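Local structure of PTS system glucose-specific EIIA component (Mycoplasma capricolum, 2GPR) at residues Glu74-Gly80 and Ser124-Asn130; Ala49-Lys54 and Gly66-Lys70; Cys14-Thr20 and Phe38-Ser44; Thr61-Phe65 and Phe91-Val95. The protein relays phosphoryl groups from phospho-HPr to the EIIB domain in the phosphotransferase system that imports and phosphorylates glucose. One frame throughout, in Å; residues are numbered along the deposited sequence.

Overall arrangement
Along the chain, interaction 3 closes first; interaction 2 follows and closes before interaction 1 opens, while interaction 4 crosses both. All four reach one large antiparallel sheet, in which strand 124-130 lies between 36-42 and 74-78, and 74-78 between 124-130 and 64-68. Interaction 1 is therefore central, about 11 to 13 Å centre to centre from the others and touching each, whereas interactions 2 and 3 have centres about 19 Å apart on opposite sides of the chain's centre. Interaction 4 adds strand 91-93 of a separate three-stranded sheet. Interactions 1 and 4 bring His78, probably the phosphorylated residue, and His63 to within about 4 Å of each other, side chain to side chain.

Interaction 1: Glu74-Gly80 and Ser124-Asn130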
loop_
_atom_site.group_PDB
_atom_site.type_symbol
_atom_site.label_atom_id
_atom_site.label_comp_id
_atom_site.label_asym_id
_atom_site.label_seq_id
_atom_site.Cartn_x
_atom_site.Cartn_y
_atom_site.Cartn_z
ATOM N N GLU A 74 -3.978 -7.897 7.674
ATOM C CA GLU A 74 -4.318 -6.611 7.106
ATOM C C GLU A 74 -3.112 -5.926 6.571
ATOM O O GLU A 74 -2.116 -5.791 7.267
ATOM C CB GLU A 74 -4.949 -5.597 8.080
ATOM C CG GLU A 74 -6.480 -5.659 8.113
ATOM C CD GLU A 74 -6.990 -5.276 9.474
ATOM O OE1 GLU A 74 -6.864 -6.235 10.351
ATOM O OE2 GLU A 74 -7.365 -4.178 9.764
ATOM N N ILE A 75 -3.247 -5.398 5.389
ATOM C CA ILE A 75 -2.196 -4.656 4.848
ATOM C C ILE A 75 -2.622 -3.215 4.604
ATOM O O ILE A 75 -3.707 -2.920 4.083
ATOM C CB ILE A 75 -1.758 -5.380 3.617
ATOM C CG1 ILE A 75 -0.806 -4.560 2.808
ATOM C CG2 ILE A 75 -2.943 -5.738 2.758
ATOM C CD1 ILE A 75 -1.191 -4.624 1.340
ATOM N N LEU A 76 -1.782 -2.291 5.008
ATOM C CA LEU A 76 -2.050 -0.886 4.797
ATOM C C LEU A 76 -1.222 -0.227 3.654
ATOM O O LEU A 76 0.009 -0.329 3.583
ATOM C CB LEU A 76 -1.946 -0.132 6.142
ATOM C CG LEU A 76 -2.150 1.371 6.090
ATOM C CD1 LEU A 76 -3.587 1.709 6.439
ATOM C CD2 LEU A 76 -1.255 1.997 7.148
ATOM N N LEU A 77 -1.933 0.440 2.747
ATOM C CA LEU A 77 -1.401 1.262 1.671
ATOM C C LEU A 77 -1.584 2.709 2.151
ATOM O O LEU A 77 -2.686 3.122 2.501
ATOM C CB LEU A 77 -2.224 1.081 0.365
ATOM C CG LEU A 77 -1.617 1.562 -0.960
ATOM C CD1 LEU A 77 -2.660 2.282 -1.795
ATOM C CD2 LEU A 77 -0.274 2.306 -0.888
ATOM N N HIS A 78 -0.504 3.464 2.194
ATOM C CA HIS A 78 -0.524 4.782 2.679
ATOM C C HIS A 78 0.204 5.674 1.745
ATOM O O HIS A 78 1.410 5.563 1.661
ATOM C CB HIS A 78 0.170 4.738 4.005
ATOM C CG HIS A 78 0.190 6.050 4.697
ATOM N ND1 HIS A 78 0.924 7.113 4.179
ATOM C CD2 HIS A 78 -0.361 6.432 5.890
ATOM C CE1 HIS A 78 0.811 8.098 5.052
ATOM N NE2 HIS A 78 0.032 7.736 6.076
ATOM N N ILE A 79 -0.539 6.491 0.965
ATOM C CA ILE A 79 0.089 7.322 -0.005
ATOM C C ILE A 79 0.880 8.424 0.619
ATOM O O ILE A 79 0.338 9.202 1.389
ATOM C CB ILE A 79 -0.841 7.862 -1.063
ATOM C CG1 ILE A 79 -1.476 6.700 -1.804
ATOM C CG2 ILE A 79 -0.029 8.746 -2.048
ATOM C CD1 ILE A 79 -2.666 6.125 -1.082
ATOM N N GLY A 80 2.179 8.510 0.238
ATOM C CA GLY A 80 3.105 9.536 0.726
ATOM C C GLY A 80 3.217 9.585 2.254
ATOM O O GLY A 80 3.003 8.621 2.963
ATOM N N SER A 124 5.236 5.975 -0.813
ATOM C CA SER A 124 4.074 5.353 -0.203
ATOM C C SER A 124 4.313 4.012 0.450
ATOM O O SER A 124 4.640 3.060 -0.221
ATOM C CB SER A 124 2.955 5.253 -1.212
ATOM O OG SER A 124 2.615 6.562 -1.700
ATOM N N PRO A 125 4.029 3.921 1.755
ATOM C CA PRO A 125 4.266 2.690 2.456
ATOM C C PRO A 125 3.189 1.620 2.343
ATOM O O PRO A 125 1.977 1.886 2.329
ATOM C CB PRO A 125 4.560 3.064 3.893
ATOM C CG PRO A 125 4.681 4.577 3.954
ATOM C CD PRO A 125 4.227 5.114 2.619
ATOM N N ILE A 126 3.660 0.373 2.289
ATOM C CA ILE A 126 2.832 -0.832 2.234
ATOM C C ILE A 126 3.144 -1.673 3.467
ATOM O O ILE A 126 4.172 -2.374 3.525
ATOM C CB ILE A 126 3.136 -1.697 0.981
ATOM C CG1 ILE A 126 3.214 -0.882 -0.301
ATOM C CG2 ILE A 126 2.097 -2.804 0.828
ATOM C CD1 ILE A 126 1.963 -0.052 -0.542
ATOM N N ILE A 127 2.319 -1.612 4.484
ATOM C CA ILE A 127 2.680 -2.389 5.645
ATOM C C ILE A 127 1.650 -3.363 6.023
ATOM O O ILE A 127 0.481 -3.139 5.858
ATOM C CB ILE A 127 2.963 -1.507 6.850
ATOM C CG1 ILE A 127 1.935 -0.402 6.932
ATOM C CG2 ILE A 127 4.362 -0.880 6.830
ATOM C CD1 ILE A 127 1.690 -0.031 8.394
ATOM N N PHE A 128 2.098 -4.455 6.547
ATOM C CA PHE A 128 1.188 -5.432 7.052
ATOM C C PHE A 128 0.964 -5.090 8.508
ATOM O O PHE A 128 1.908 -5.193 9.378
ATOM C CB PHE A 128 1.685 -6.873 6.906
ATOM C CG PHE A 128 2.100 -7.191 5.508
ATOM C CD1 PHE A 128 3.283 -6.661 4.999
ATOM C CD2 PHE A 128 1.300 -7.982 4.687
ATOM C CE1 PHE A 128 3.641 -6.890 3.671
ATOM C CE2 PHE A 128 1.693 -8.290 3.385
ATOM C CZ PHE A 128 2.849 -7.709 2.866
ATOM N N THR A 129 -0.257 -4.557 8.733
ATOM C CA THR A 129 -0.672 -4.168 10.040
ATOM C C THR A 129 -1.083 -5.390 10.863
ATOM O O THR A 129 -1.205 -5.354 12.071
ATOM C CB THR A 129 -1.721 -3.051 9.981
ATOM O OG1 THR A 129 -1.099 -1.822 10.426
ATOM C CG2 THR A 129 -2.975 -3.413 10.826
ATOM N N ASN A 130 -1.231 -6.502 10.174
ATOM C CA ASN A 130 -1.574 -7.718 10.811
ATOM C C ASN A 130 -1.298 -8.919 9.903
ATOM O O ASN A 130 -1.794 -9.019 8.796
ATOM C CB ASN A 130 -2.991 -7.637 11.333
ATOM C CG ASN A 130 -3.510 -8.978 11.808
ATOM O OD1 ASN A 130 -4.736 -9.221 11.834
ATOM N ND2 ASN A 130 -2.615 -9.864 12.167
#
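Leu77 and Ile126 lie side by side on the buried face of an antiparallel strand pair, CD2 of Leu77 only 3.3 Å from CD1 of Ile126. On the same face Ile75 lays CG1 over one face of the Phe128 ring, and its CD1 stands 3.8 Å from Ile126 CG2, so four apolar side chains form a continuous layer. The other face is looser: Leu76 and Ile127 point the same way, CD2 to CD1 3.8 Å, while the far end runs out to partly exposed Glu74 and Asn130 and exposed Thr129. There a beta bulge shifts the register by one. Glu74 O takes Asn130 N on a lone pair at 3.1 Å and a weak bond from Thr129 N.

In the middle Leu76 and Ile127 exchange two backbone bonds, Leu76 N to Ile127 O nearly straight (2.6 Å, 166°); beyond, His78 N bonds to Pro125 O, and proline has no N-H to return. At the opposite end, Ser124 OG accepts Gly80 N at 2.8 Å and also bonds to Ile122 O. His78, unmodified here and probably the phosphoryl acceptor, has CG anti to its N (chi1 -177°), and ND1 makes a weak bond to Gly80 O. Strand 64-68 flanks the pair through Ile67 and Phe65, His63 of the preceding turn bonds to Ile79, strand 36-42 borders it through Ile40 and Phe38, and Phe47 covers Leu77 and Ile79.

Interaction 2: Ala49-Lys54 and Gly66-Lys70; sequences APVSGK and GIQTK
Lys54 N donates to Gln68 O at 2.7 Å (159°), the shorter of two backbone bonds that close the open end of the beta hairpin formed by strands 53-57 and 64-68. Gln68 N returns the bond to Lys54 O, and the two residues make an antiparallel hydrogen-bonded pair. In both bonds the donor is tilted 26° from the carbonyl plane. Their side chains run alongside each other on one face, but the ends stay apart, with Lys54 CE 4.2 Å from Gln68 OE1; Lys54 also reaches Glu100 on the next strand of the sheet.

One residue earlier, Gly53 has no side chain, and its CA comes to within 3.0 Å of Gln68 O. The other face of the hairpin is apolar. With CG1 beside the backbone N (chi1 -66°), Ile67 turns CG2 anti to that N and onto Gly53 CA at 3.5 Å, while its other branch carries CD1 to Ala49 CB and Pro50 CD, both at the limit of contact. Val51 points the opposite way to Ile67 as it passes, and its CG2 touches both Ile67 CG2 (3.9 Å) and Thr69 CG2 (3.8 Å). Leu8 and Val10 of strand 8-11 and Ile75 of strand 74-78 meet Val51 as well, so the loop leading into the hairpin touches both the two-stranded and the large sheet. The hydroxyls look elsewhere, Ser52 OG to Ala103 N and Thr69 OG1 to Ser71 OG. The methyl CG2 of Thr69 instead lies 3.4 Å from Ser52 O.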
loop_
_atom_site.group_PDB
_atom_site.type_symbol
_atom_site.label_atom_id
_atom_site.label_comp_id
_atom_site.label_asym_id
_atom_site.label_seq_id
_atom_site.Cartn_x
_atom_site.Cartn_y
_atom_site.Cartn_z
ATOM N N ALA A 49 -5.360 -1.701 -5.658
ATOM C CA ALA A 49 -5.289 -2.637 -4.598
ATOM C C ALA A 49 -4.166 -3.696 -4.816
ATOM O O ALA A 49 -4.058 -4.363 -5.856
ATOM C CB ALA A 49 -6.657 -3.288 -4.432
ATOM N N PRO A 50 -3.375 -3.897 -3.782
ATOM C CA PRO A 50 -2.272 -4.864 -3.753
ATOM C C PRO A 50 -2.711 -6.300 -3.579
ATOM O O PRO A 50 -1.985 -7.213 -3.894
ATOM C CB PRO A 50 -1.445 -4.479 -2.537
ATOM C CG PRO A 50 -2.072 -3.209 -1.904
ATOM C CD PRO A 50 -3.230 -2.795 -2.783
ATOM N N VAL A 51 -3.888 -6.481 -3.007
ATOM C CA VAL A 51 -4.523 -7.774 -2.767
ATOM C C VAL A 51 -6.044 -7.637 -2.803
ATOM O O VAL A 51 -6.650 -6.549 -2.994
ATOM C CB VAL A 51 -4.109 -8.416 -1.447
ATOM C CG1 VAL A 51 -2.597 -8.555 -1.350
ATOM C CG2 VAL A 51 -4.645 -7.550 -0.301
ATOM N N SER A 52 -6.686 -8.747 -2.606
ATOM C CA SER A 52 -8.109 -8.730 -2.540
ATOM C C SER A 52 -8.548 -8.849 -1.098
ATOM O O SER A 52 -7.943 -9.567 -0.307
ATOM C CB SER A 52 -8.680 -9.797 -3.401
ATOM O OG SER A 52 -8.052 -9.666 -4.654
ATOM N N GLY A 53 -9.571 -8.091 -0.733
ATOM C CA GLY A 53 -10.069 -8.117 0.643
ATOM C C GLY A 53 -11.085 -7.032 0.839
ATOM O O GLY A 53 -11.641 -6.543 -0.145
ATOM N N LYS A 54 -11.308 -6.657 2.087
ATOM C CA LYS A 54 -12.252 -5.614 2.447
ATOM C C LYS A 54 -11.572 -4.332 2.848
ATOM O O LYS A 54 -10.635 -4.311 3.675
ATOM C CB LYS A 54 -13.071 -6.054 3.616
ATOM C CG LYS A 54 -14.524 -5.735 3.418
ATOM C CD LYS A 54 -15.197 -5.387 4.714
ATOM C CE LYS A 54 -15.029 -6.453 5.766
ATOM N NZ LYS A 54 -15.926 -6.163 6.893
ATOM N N GLY A 66 -6.944 0.564 3.920
ATOM C CA GLY A 66 -6.751 -0.665 4.666
ATOM C C GLY A 66 -7.563 -1.836 4.103
ATOM O O GLY A 66 -8.792 -1.792 3.937
ATOM N N ILE A 67 -6.853 -2.915 3.787
ATOM C CA ILE A 67 -7.493 -4.058 3.178
ATOM C C ILE A 67 -7.264 -5.247 4.027
ATOM O O ILE A 67 -6.162 -5.500 4.510
ATOM C CB ILE A 67 -7.068 -4.291 1.699
ATOM C CG1 ILE A 67 -7.554 -3.140 0.783
ATOM C CG2 ILE A 67 -7.647 -5.620 1.195
ATOM C CD1 ILE A 67 -6.594 -2.710 -0.311
ATOM N N GLN A 68 -8.326 -5.941 4.268
ATOM C CA GLN A 68 -8.253 -7.114 5.076
ATOM C C GLN A 68 -8.673 -8.284 4.209
ATOM O O GLN A 68 -9.739 -8.266 3.617
ATOM C CB GLN A 68 -9.083 -6.905 6.395
ATOM C CG GLN A 68 -9.351 -8.122 7.316
ATOM C CD GLN A 68 -10.687 -7.988 8.069
ATOM O OE1 GLN A 68 -11.775 -8.375 7.554
ATOM N NE2 GLN A 68 -10.631 -7.374 9.261
ATOM N N THR A 69 -7.746 -9.222 4.022
ATOM C CA THR A 69 -7.995 -10.426 3.248
ATOM C C THR A 69 -8.836 -11.396 4.055
ATOM O O THR A 69 -9.025 -11.248 5.270
ATOM C CB THR A 69 -6.686 -11.133 2.870
ATOM O OG1 THR A 69 -6.075 -11.654 4.035
ATOM C CG2 THR A 69 -5.735 -10.154 2.205
ATOM N N LYS A 70 -9.305 -12.423 3.385
ATOM C CA LYS A 70 -10.107 -13.398 4.071
ATOM C C LYS A 70 -9.367 -14.023 5.273
ATOM O O LYS A 70 -9.992 -14.437 6.259
ATOM C CB LYS A 70 -10.710 -14.418 3.112
ATOM C CG LYS A 70 -9.682 -15.378 2.533
ATOM C CD LYS A 70 -10.141 -16.147 1.287
ATOM C CE LYS A 70 -10.342 -15.280 0.044
ATOM N NZ LYS A 70 -9.278 -14.287 -0.173
#

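Interaction 3: Cys14-Thr20 and Phe38-Ser44; sequences CDGTIIT and FAINPKS
Ile18 folds its long branch back at chi2 (-59°), and Ile40 holds CG1 roughly anti to the backbone N (chi1 -159°); the two CD1 methyls thereby meet at 3.5 Å. The shorter branch of Ile18 is used too: CG2 reaches Phe38 CD2 at 3.5 Å, obliquely to the ring. Next to Ile40, Cys14 brings SG within 3.8 Å of Ile40 CD1 and similarly close to Pro42 CB. These buried groups form one face of the pair; on the other, Ile19 CG1 lies against Ala39 CB, and its CD1 crosses toward the amide of Asn41.

Strand 16-19 ends the strand order of the large antiparallel sheet on this side, its far edge bonded through Gly16 and Ile18 to Val144 and Gly142. It is held to strand 36-42 by a backbone ladder in which Thr17 pairs with Asn41 and Ile19 with Ala39. Strand 124-130 continues the sheet beyond, bonding to Phe38 and Ile40, while Val150 of strand 149-153 covers Ile18 and Phe38.

Toward Cys14 a side-chain bond joins the backbone ones. Ser44 OG accepts Asp15 N almost straight on (3.0 Å, 175°), and Lys43 N approaches Asp15 O at 2.7 Å from above the carbonyl plane. Gly16, without a side chain, lets its CA sit 3.0 Å from Asn41 O and leaves room for Lys43 to lay its aliphatic chain over the backbone, CG 3.2 Å from Gly16 CA. The Lys43 ammonium continues past this glycine to a salt bridge with Glu143, whose other carboxylate oxygen is bonded by Thr17 OG1.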
loop_
_atom_site.group_PDB
_atom_site.type_symbol
_atom_site.label_atom_id
_atom_site.label_comp_id
_atom_site.label_asym_id
_atom_site.label_seq_id
_atom_site.Cartn_x
_atom_site.Cartn_y
_atom_site.Cartn_z
ATOM N N CYS A 14 0.990 0.972 -7.984
ATOM C CA CYS A 14 1.317 1.954 -8.975
ATOM C C CYS A 14 2.650 1.607 -9.666
ATOM O O CYS A 14 3.332 0.593 -9.369
ATOM C CB CYS A 14 1.354 3.358 -8.423
ATOM S SG CYS A 14 2.590 3.475 -7.156
ATOM N N ASP A 15 3.007 2.415 -10.622
ATOM C CA ASP A 15 4.240 2.156 -11.259
ATOM C C ASP A 15 5.290 2.836 -10.400
ATOM O O ASP A 15 4.957 3.752 -9.671
ATOM C CB ASP A 15 4.221 2.645 -12.740
ATOM C CG ASP A 15 3.545 1.699 -13.743
ATOM O OD1 ASP A 15 2.978 0.613 -13.222
ATOM O OD2 ASP A 15 3.570 1.909 -14.947
ATOM N N GLY A 16 6.539 2.359 -10.423
ATOM C CA GLY A 16 7.615 2.979 -9.629
ATOM C C GLY A 16 8.629 1.972 -9.098
ATOM O O GLY A 16 8.744 0.854 -9.601
ATOM N N THR A 17 9.356 2.383 -8.058
ATOM C CA THR A 17 10.354 1.536 -7.470
ATOM C C THR A 17 9.981 1.086 -6.085
ATOM O O THR A 17 9.711 1.896 -5.210
ATOM C CB THR A 17 11.633 2.355 -7.296
ATOM O OG1 THR A 17 11.794 3.183 -8.409
ATOM C CG2 THR A 17 12.859 1.472 -7.049
ATOM N N ILE A 18 10.076 -0.194 -5.839
ATOM C CA ILE A 18 9.905 -0.658 -4.504
ATOM C C ILE A 18 11.215 -0.314 -3.803
ATOM O O ILE A 18 12.282 -0.491 -4.380
ATOM C CB ILE A 18 9.580 -2.143 -4.445
ATOM C CG1 ILE A 18 8.260 -2.403 -5.206
ATOM C CG2 ILE A 18 9.481 -2.628 -2.988
ATOM C CD1 ILE A 18 7.059 -1.617 -4.639
ATOM N N ILE A 19 11.126 0.316 -2.646
ATOM C CA ILE A 19 12.269 0.704 -1.850
ATOM C C ILE A 19 11.953 0.118 -0.490
ATOM O O ILE A 19 10.860 -0.406 -0.329
ATOM C CB ILE A 19 12.410 2.246 -1.789
ATOM C CG1 ILE A 19 11.244 2.879 -1.006
ATOM C CG2 ILE A 19 12.374 2.849 -3.184
ATOM C CD1 ILE A 19 10.878 4.248 -1.552
ATOM N N THR A 20 12.865 0.221 0.483
ATOM C CA THR A 20 12.657 -0.326 1.826
ATOM C C THR A 20 12.061 0.696 2.746
ATOM O O THR A 20 11.999 1.880 2.395
ATOM C CB THR A 20 13.950 -0.920 2.455
ATOM O OG1 THR A 20 14.993 0.052 2.515
ATOM C CG2 THR A 20 14.432 -2.147 1.686
ATOM N N PHE A 38 7.105 -2.771 2.887
ATOM C CA PHE A 38 8.016 -1.950 2.104
ATOM C C PHE A 38 7.352 -0.633 1.618
ATOM O O PHE A 38 6.374 -0.177 2.169
ATOM C CB PHE A 38 8.536 -2.727 0.949
ATOM C CG PHE A 38 7.364 -3.345 0.254
ATOM C CD1 PHE A 38 6.805 -4.529 0.723
ATOM C CD2 PHE A 38 6.768 -2.721 -0.834
ATOM C CE1 PHE A 38 5.695 -5.110 0.124
ATOM C CE2 PHE A 38 5.653 -3.291 -1.461
ATOM C CZ PHE A 38 5.112 -4.480 -0.975
ATOM N N ALA A 39 7.901 0.008 0.606
ATOM C CA ALA A 39 7.345 1.254 0.124
ATOM C C ALA A 39 7.486 1.396 -1.393
ATOM O O ALA A 39 7.999 0.556 -2.111
ATOM C CB ALA A 39 7.929 2.464 0.861
ATOM N N ILE A 40 6.985 2.458 -1.867
ATOM C CA ILE A 40 6.996 2.655 -3.234
ATOM C C ILE A 40 7.133 4.106 -3.563
ATOM O O ILE A 40 6.556 4.978 -2.908
ATOM C CB ILE A 40 5.828 1.924 -3.972
ATOM C CG1 ILE A 40 6.149 1.717 -5.477
ATOM C CG2 ILE A 40 4.456 2.603 -3.821
ATOM C CD1 ILE A 40 5.151 0.798 -6.209
ATOM N N ASN A 41 8.024 4.327 -4.548
ATOM C CA ASN A 41 8.251 5.595 -5.193
ATOM C C ASN A 41 7.315 5.632 -6.396
ATOM O O ASN A 41 7.634 5.062 -7.485
ATOM C CB ASN A 41 9.687 5.769 -5.633
ATOM C CG ASN A 41 10.161 7.053 -5.099
ATOM O OD1 ASN A 41 9.432 8.052 -5.173
ATOM N ND2 ASN A 41 11.230 6.973 -4.313
ATOM N N PRO A 42 6.125 6.228 -6.162
ATOM C CA PRO A 42 5.120 6.314 -7.176
ATOM C C PRO A 42 5.597 7.080 -8.409
ATOM O O PRO A 42 5.986 8.238 -8.344
ATOM C CB PRO A 42 3.903 7.034 -6.568
ATOM C CG PRO A 42 4.355 7.594 -5.235
ATOM C CD PRO A 42 5.759 7.060 -4.988
ATOM N N LYS A 43 5.552 6.388 -9.526
ATOM C CA LYS A 43 5.846 6.951 -10.801
ATOM C C LYS A 43 4.554 7.376 -11.409
ATOM O O LYS A 43 4.520 8.398 -12.095
ATOM C CB LYS A 43 6.491 5.982 -11.749
ATOM C CG LYS A 43 7.917 5.656 -11.403
ATOM C CD LYS A 43 8.523 4.786 -12.491
ATOM C CE LYS A 43 9.833 4.127 -12.092
ATOM N NZ LYS A 43 10.967 5.056 -12.192
ATOM N N SER A 44 3.506 6.545 -11.207
ATOM C CA SER A 44 2.147 6.805 -11.730
ATOM C C SER A 44 1.206 7.451 -10.699
ATOM O O SER A 44 1.569 7.657 -9.572
ATOM C CB SER A 44 1.499 5.618 -12.441
ATOM O OG SER A 44 1.172 4.600 -11.510
#

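Interaction 4: Thr61-Phe65 and Phe91-Val95; sequences TKHAF and FESFV
Thr61 O stands over one face of the Phe91 ring, 3.9 Å above its plane and offset toward the rim. Lys62 follows with a positive phi, and its CB points toward strand 91-93, meeting Phe91 CB at 3.6 Å. Its chain then runs along Ser93 CB and bends at chi3 and chi4, which brings NZ to Phe91 O at 3.0 Å, from above the carbonyl plane; Gly88 O is a second acceptor for the same ammonium. His63 gives the ring its backbone and CB, with CA 3.4 Å from Phe91 CE2, while chi1 (65°) sends the imidazole away toward His78. By similarity His63 is important for phospho-donor activity and shares in binding zinc with glycerol kinase, so the Phe91 ring packs against the main chain of a site residue.

This is a contact between two sheets of the fold: the turn entering strand 64-68 of the large sheet lies against edge strand 91-93 of the three-stranded one, with no backbone ladder, side chains meeting side chains and main chain. Phe65 turns back toward the partner and touches Val95 CG2 with CE1 at 3.6 Å, while Ser93 CB comes to the edge of its ring; Leu55 and Val108 line the same ring. Next to it Ser93 OG donates to Val95 O on a lone pair at 3.1 Å.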
loop_
_atom_site.group_PDB
_atom_site.type_symbol
_atom_site.label_atom_id
_atom_site.label_comp_id
_atom_site.label_asym_id
_atom_site.label_seq_id
_atom_site.Cartn_x
_atom_site.Cartn_y
_atom_site.Cartn_z
ATOM N N THR A 61 -10.249 11.561 4.022
ATOM C CA THR A 61 -9.076 12.208 3.530
ATOM C C THR A 61 -8.454 11.464 2.332
ATOM O O THR A 61 -7.624 11.994 1.607
ATOM C CB THR A 61 -8.133 12.461 4.696
ATOM O OG1 THR A 61 -8.001 11.245 5.408
ATOM C CG2 THR A 61 -8.716 13.596 5.559
ATOM N N LYS A 62 -8.880 10.222 2.142
ATOM C CA LYS A 62 -8.511 9.372 1.007
ATOM C C LYS A 62 -7.025 9.103 0.794
ATOM O O LYS A 62 -6.601 8.805 -0.320
ATOM C CB LYS A 62 -9.117 10.013 -0.240
ATOM C CG LYS A 62 -10.617 10.229 -0.076
ATOM C CD LYS A 62 -11.244 11.181 -1.086
ATOM C CE LYS A 62 -11.243 12.661 -0.641
ATOM N NZ LYS A 62 -10.865 13.612 -1.737
ATOM N N HIS A 63 -6.240 9.218 1.842
ATOM C CA HIS A 63 -4.790 9.112 1.724
ATOM C C HIS A 63 -4.241 7.752 2.143
ATOM O O HIS A 63 -3.033 7.507 2.002
ATOM C CB HIS A 63 -4.117 10.204 2.588
ATOM C CG HIS A 63 -4.416 9.935 4.038
ATOM N ND1 HIS A 63 -5.727 9.928 4.527
ATOM C CD2 HIS A 63 -3.598 9.590 5.073
ATOM C CE1 HIS A 63 -5.674 9.612 5.832
ATOM N NE2 HIS A 63 -4.408 9.424 6.199
ATOM N N ALA A 64 -5.109 6.914 2.726
ATOM C CA ALA A 64 -4.661 5.630 3.211
ATOM C C ALA A 64 -5.743 4.547 3.046
ATOM O O ALA A 64 -6.897 4.805 3.261
ATOM C CB ALA A 64 -4.205 5.814 4.633
ATOM N N PHE A 65 -5.385 3.330 2.613
ATOM C CA PHE A 65 -6.390 2.342 2.393
ATOM C C PHE A 65 -6.041 1.076 3.097
ATOM O O PHE A 65 -4.986 0.565 2.855
ATOM C CB PHE A 65 -6.496 2.099 0.876
ATOM C CG PHE A 65 -6.935 3.343 0.156
ATOM C CD1 PHE A 65 -8.294 3.639 0.056
ATOM C CD2 PHE A 65 -6.026 4.307 -0.281
ATOM C CE1 PHE A 65 -8.747 4.823 -0.541
ATOM C CE2 PHE A 65 -6.460 5.487 -0.901
ATOM C CZ PHE A 65 -7.824 5.745 -1.041
ATOM N N PHE A 91 -6.589 13.925 -3.943
ATOM C CA PHE A 91 -7.034 12.550 -3.938
ATOM C C PHE A 91 -8.431 12.473 -4.537
ATOM O O PHE A 91 -9.272 13.285 -4.219
ATOM C CB PHE A 91 -7.073 12.011 -2.474
ATOM C CG PHE A 91 -5.740 12.099 -1.794
ATOM C CD1 PHE A 91 -5.232 13.336 -1.388
ATOM C CD2 PHE A 91 -5.001 10.941 -1.523
ATOM C CE1 PHE A 91 -3.996 13.420 -0.746
ATOM C CE2 PHE A 91 -3.743 11.001 -0.912
ATOM C CZ PHE A 91 -3.248 12.254 -0.539
ATOM N N GLU A 92 -8.664 11.518 -5.408
ATOM C CA GLU A 92 -9.961 11.259 -6.014
ATOM C C GLU A 92 -10.175 9.815 -5.790
ATOM O O GLU A 92 -9.546 9.019 -6.453
ATOM C CB GLU A 92 -9.941 11.500 -7.534
ATOM C CG GLU A 92 -10.762 12.728 -7.989
ATOM C CD GLU A 92 -12.169 12.769 -7.415
ATOM O OE1 GLU A 92 -12.904 11.781 -7.367
ATOM O OE2 GLU A 92 -12.516 13.976 -6.953
ATOM N N SER A 93 -10.902 9.458 -4.762
ATOM C CA SER A 93 -11.026 8.041 -4.470
ATOM C C SER A 93 -12.105 7.398 -5.306
ATOM O O SER A 93 -12.960 8.115 -5.901
ATOM C CB SER A 93 -11.247 7.743 -2.989
ATOM O OG SER A 93 -12.601 7.417 -2.741
ATOM N N PHE A 94 -12.073 6.047 -5.330
ATOM C CA PHE A 94 -13.074 5.329 -6.077
ATOM C C PHE A 94 -13.718 4.242 -5.262
ATOM O O PHE A 94 -14.505 3.417 -5.804
ATOM C CB PHE A 94 -12.526 4.760 -7.382
ATOM C CG PHE A 94 -11.971 5.825 -8.257
ATOM C CD1 PHE A 94 -12.805 6.543 -9.109
ATOM C CD2 PHE A 94 -10.619 6.150 -8.195
ATOM C CE1 PHE A 94 -12.268 7.540 -9.917
ATOM C CE2 PHE A 94 -10.074 7.154 -8.995
ATOM C CZ PHE A 94 -10.913 7.863 -9.847
ATOM N N VAL A 95 -13.386 4.278 -3.966
ATOM C CA VAL A 95 -13.796 3.264 -3.035
ATOM C C VAL A 95 -14.362 3.860 -1.752
ATOM O O VAL A 95 -14.153 5.039 -1.433
ATOM C CB VAL A 95 -12.543 2.425 -2.717
ATOM C CG1 VAL A 95 -12.201 1.500 -3.891
ATOM C CG2 VAL A 95 -11.379 3.395 -2.491
#